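Local coordinates for protein putative pyridoxamine 5-phosphate-dependent dehydrase, WbdK (Escherichia coli O55:H7, PDB 2GMU) that removes the C3'-hydroxyl group from GDP-4-keto-6-deoxy-D-mannose by a combined transamination-deoxygenation during biosynthesis of the O-antigen sugar L-colitose, at residues Leu159-Glu164 with Met181-Ser186. Numbering follows the deposited sequence.
Sequences LEDNCE and MGTFSS. With PDG (N-({3-hydroxy-2-methyl-5-[(phosphonooxy)methyl]pyridin-4-yl}methyl)-D-glutamic acid), chain D.
T183 OG1 packs against the backbone of D161, 3.3 Å from its CA, where parallel strands 157-161 and 181-185 meet. Two backbone hydrogen bonds pair them, E160 N to M181 O and T183 N to E160 O (3.0 Å), and G182 CA-H also meets E160 O. N162 N makes a weak hydrogen bond to T183 O (124° at the hydrogen), and a water joins N162 O to S185 N. N162 lies over one face of the F184 ring, offset to the rim, amide and ring 85° apart, with ND2 3.2 Å from CE2 and OD1 hydrogen-bonded to N136. C163 SG, anti to its carbonyl carbon (chi1 -68°), rests on the F184 carbonyl carbon and S185 CB.

At these strand ends sits the pyridoxyl-glutamate adduct. D161 OD2 lies 2.8 Å from its N1, E164 OE2 is 2.5 Å from O3, and S185 OG donates to phosphate OP2. C163 N donates to D161 OD1, closing an Asx turn that would fix the carboxylate's rotation; OD2 is hydrogen-bonded to T93 and to N62, which also holds T183 OG1. An aspartate facing the pyridine nitrogen from a central-sheet strand end is characteristic of the fold-type I aminotransferase cofactor site.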
ATOM      1  N   LEU A 159     -15.942  -6.356  13.584  1.00 18.14           N
ATOM      2  CA  LEU A 159     -14.654  -5.806  13.229  1.00 23.62           C
ATOM      3  C   LEU A 159     -14.467  -4.448  13.885  1.00 30.09           C
ATOM      4  O   LEU A 159     -15.439  -3.763  14.237  1.00 22.64           O
ATOM      5  CB  LEU A 159     -14.492  -5.687  11.701  1.00 24.60           C
ATOM      6  CG  LEU A 159     -14.623  -7.031  10.984  1.00 26.81           C
ATOM      7  CD1 LEU A 159     -14.647  -6.819   9.479  1.00 30.34           C
ATOM      8  CD2 LEU A 159     -13.450  -7.946  11.332  1.00 36.91           C
ATOM      9  N   GLU A 160     -13.198  -4.063  14.033  1.00 30.43           N
ATOM     10  CA  GLU A 160     -12.882  -2.775  14.619  1.00 29.75           C
ATOM     11  C   GLU A 160     -11.826  -1.986  13.856  1.00 27.06           C
ATOM     12  O   GLU A 160     -10.771  -2.508  13.483  1.00 25.32           O
ATOM     13  CB  GLU A 160     -12.312  -2.887  16.050  1.00 24.59           C
ATOM     14  CG  GLU A 160     -13.180  -3.576  17.106  1.00 28.92           C
ATOM     15  CD  GLU A 160     -12.494  -3.522  18.438  1.00 25.61           C
ATOM     16  OE1 GLU A 160     -12.343  -2.489  19.065  1.00 28.57           O
ATOM     17  OE2 GLU A 160     -12.045  -4.686  18.829  1.00 21.14           O
ATOM     18  N   ASP A 161     -12.110  -0.704  13.676  1.00 25.55           N
ATOM     19  CA  ASP A 161     -11.149   0.216  13.111  1.00 23.45           C
ATOM     20  C   ASP A 161     -10.705   0.984  14.345  1.00 30.28           C
ATOM     21  O   ASP A 161     -11.435   1.854  14.851  1.00 29.87           O
ATOM     22  CB  ASP A 161     -11.710   1.189  12.059  1.00 22.82           C
ATOM     23  CG  ASP A 161     -10.668   2.163  11.578  1.00 24.94           C
ATOM     24  OD1 ASP A 161      -9.673   2.465  12.236  1.00 29.05           O
ATOM     25  OD2 ASP A 161     -10.955   2.666  10.393  1.00 30.41           O
ATOM     26  N   ASN A 162      -9.545   0.604  14.867  1.00 27.05           N
ATOM     27  CA  ASN A 162      -9.034   1.231  16.070  1.00 31.09           C
ATOM     28  C   ASN A 162      -7.917   2.227  15.808  1.00 31.57           C
ATOM     29  O   ASN A 162      -7.096   2.476  16.684  1.00 26.54           O
ATOM     30  CB  ASN A 162      -8.580   0.179  17.099  1.00 31.36           C
ATOM     31  CG  ASN A 162      -8.515   0.716  18.511  1.00 25.27           C
ATOM     32  OD1 ASN A 162      -9.465   1.334  18.995  1.00 31.99           O
ATOM     33  ND2 ASN A 162      -7.385   0.492  19.160  1.00 22.98           N
ATOM     34  N   CYS A 163      -7.914   2.814  14.617  1.00 20.93           N
ATOM     35  CA  CYS A 163      -6.915   3.787  14.213  1.00 30.69           C
ATOM     36  C   CYS A 163      -6.828   5.061  15.041  1.00 29.91           C
ATOM     37  O   CYS A 163      -5.809   5.736  15.011  1.00 28.10           O
ATOM     38  CB  CYS A 163      -6.954   4.089  12.703  1.00 22.18           C
ATOM     39  SG  CYS A 163      -6.428   2.621  11.775  1.00 24.94           S
ATOM     40  N   GLU A 164      -7.875   5.416  15.775  1.00 27.99           N
ATOM     41  CA  GLU A 164      -7.835   6.638  16.590  1.00 28.15           C
ATOM     42  C   GLU A 164      -7.861   6.342  18.068  1.00 30.24           C
ATOM     43  O   GLU A 164      -7.804   7.251  18.893  1.00 23.28           O
ATOM     44  CB  GLU A 164      -9.048   7.555  16.325  1.00 19.60           C
ATOM     45  CG  GLU A 164      -9.221   7.868  14.826  1.00 21.99           C
ATOM     46  CD  GLU A 164     -10.446   8.693  14.531  1.00100.00           C
ATOM     47  OE1 GLU A 164     -11.275   9.005  15.370  1.00 27.92           O
ATOM     48  OE2 GLU A 164     -10.518   9.044  13.272  1.00 25.57           O
ATOM     49  N   MET A 181     -10.901  -8.971  14.153  1.00 30.95           N
ATOM     50  CA  MET A 181      -9.680  -8.283  13.809  1.00 23.46           C
ATOM     51  C   MET A 181      -9.841  -6.853  14.279  1.00 33.61           C
ATOM     52  O   MET A 181     -10.968  -6.370  14.444  1.00 25.68           O
ATOM     53  CB  MET A 181      -9.361  -8.272  12.301  1.00 17.83           C
ATOM     54  CG  MET A 181      -8.709  -9.537  11.763  1.00 25.87           C
ATOM     55  SD  MET A 181      -8.535  -9.481   9.958  1.00 30.19           S
ATOM     56  CE  MET A 181     -10.175 -10.037   9.420  1.00 23.15           C
ATOM     57  N   GLY A 182      -8.709  -6.195  14.481  1.00 28.52           N
ATOM     58  CA  GLY A 182      -8.667  -4.807  14.878  1.00 27.05           C
ATOM     59  C   GLY A 182      -7.550  -4.075  14.122  1.00 27.74           C
ATOM     60  O   GLY A 182      -6.461  -4.620  13.953  1.00 26.43           O
ATOM     61  N   THR A 183      -7.817  -2.845  13.654  1.00 28.45           N
ATOM     62  CA  THR A 183      -6.798  -2.068  12.956  1.00 26.34           C
ATOM     63  C   THR A 183      -6.312  -0.900  13.799  1.00 32.19           C
ATOM     64  O   THR A 183      -7.069  -0.327  14.591  1.00 26.41           O
ATOM     65  CB  THR A 183      -7.201  -1.564  11.562  1.00 16.69           C
ATOM     66  OG1 THR A 183      -8.292  -0.680  11.667  1.00 23.49           O
ATOM     67  CG2 THR A 183      -7.497  -2.736  10.637  1.00 13.80           C
ATOM     68  N   PHE A 184      -5.036  -0.557  13.585  1.00 27.57           N
ATOM     69  CA  PHE A 184      -4.348   0.529  14.270  1.00 34.84           C
ATOM     70  C   PHE A 184      -3.489   1.318  13.301  1.00 21.52           C
ATOM     71  O   PHE A 184      -3.056   0.812  12.265  1.00 24.36           O
ATOM     72  CB  PHE A 184      -3.388   0.043  15.378  1.00 20.45           C
ATOM     73  CG  PHE A 184      -4.021  -0.738  16.497  1.00 26.06           C
ATOM     74  CD1 PHE A 184      -4.557  -2.006  16.264  1.00 30.34           C
ATOM     75  CD2 PHE A 184      -4.029  -0.238  17.800  1.00 33.53           C
ATOM     76  CE1 PHE A 184      -5.124  -2.751  17.300  1.00 25.66           C
ATOM     77  CE2 PHE A 184      -4.587  -0.965  18.853  1.00 36.08           C
ATOM     78  CZ  PHE A 184      -5.136  -2.222  18.592  1.00 23.15           C
ATOM     79  N   SER A 185      -3.229   2.566  13.664  1.00 28.32           N
ATOM     80  CA  SER A 185      -2.418   3.438  12.845  1.00 25.74           C
ATOM     81  C   SER A 185      -1.311   4.058  13.676  1.00 26.93           C
ATOM     82  O   SER A 185      -1.538   4.432  14.826  1.00 30.50           O
ATOM     83  CB  SER A 185      -3.272   4.521  12.188  1.00 24.44           C
ATOM     84  OG  SER A 185      -2.453   5.506  11.580  1.00 26.94           O
ATOM     85  N   SER A 186      -0.125   4.161  13.074  1.00 28.24           N
ATOM     86  CA  SER A 186       1.038   4.762  13.703  1.00 33.15           C
ATOM     87  C   SER A 186       1.582   5.898  12.841  1.00 34.11           C
ATOM     88  O   SER A 186       2.785   6.149  12.742  1.00 25.79           O
ATOM     89  CB  SER A 186       2.121   3.752  14.048  1.00 25.62           C
ATOM     90  OG  SER A 186       2.726   3.245  12.881  1.00 27.97           O
TER
HETATM   91  N1  PDG D 500      -9.211   4.833   9.888  1.00 29.84           N
HETATM   92  C2  PDG D 500      -9.546   5.817  10.706  1.00 27.29           C
HETATM   93  C2A PDG D 500     -10.840   5.764  11.477  1.00 23.24           C
HETATM   94  C3  PDG D 500      -8.707   6.903  10.856  1.00 33.20           C
HETATM   95  O3  PDG D 500      -9.000   7.930  11.686  1.00 24.31           O
HETATM   96  C4  PDG D 500      -7.526   6.928  10.142  1.00 38.80           C
HETATM   97  C4A PDG D 500      -6.585   8.140  10.341  1.00 25.60           C
HETATM   98  C5  PDG D 500      -7.188   5.902   9.240  1.00 25.33           C
HETATM   99  C6  PDG D 500      -8.067   4.835   9.196  1.00 22.62           C
HETATM  100  C5A PDG D 500      -5.932   5.943   8.660  1.00 25.15           C
HETATM  101  OP4 PDG D 500      -4.708   5.521   9.057  1.00 44.10           O
HETATM  102  P   PDG D 500      -3.545   6.038   8.090  1.00 26.34           P
HETATM  103  OP1 PDG D 500      -3.564   7.518   8.050  1.00 34.27           O
HETATM  104  OP2 PDG D 500      -2.170   5.498   8.750  1.00 30.21           O
HETATM  105  OP3 PDG D 500      -3.683   5.447   6.584  1.00 23.94           O
HETATM  106  NA  PDG D 500      -6.793   9.100   9.295  1.00 63.67           N
HETATM  107  CAA PDG D 500      -5.818  10.053   9.056  1.00 79.51           C
HETATM  108  CBA PDG D 500      -5.960  11.123   7.957  1.00100.00           C
HETATM  109  CGA PDG D 500      -4.729  12.054   8.028  1.00100.00           C
HETATM  110  CDA PDG D 500      -3.597  11.553   7.099  1.00100.00           C
HETATM  111  OE1 PDG D 500      -3.408  10.296   6.889  1.00 51.31           O
HETATM  112  OE2 PDG D 500      -2.827  12.406   6.534  1.00 53.88           O
HETATM  113  CA  PDG D 500      -4.550  10.046   9.907  1.00100.00           C
HETATM  114  OA  PDG D 500      -4.482  10.796  10.951  1.00100.00           O
HETATM  115  OXT PDG D 500      -3.571   9.296   9.554  1.00 86.87           O
HETATM  116  O   HOH W   1      -4.251   2.998  16.541  1.00 27.43           O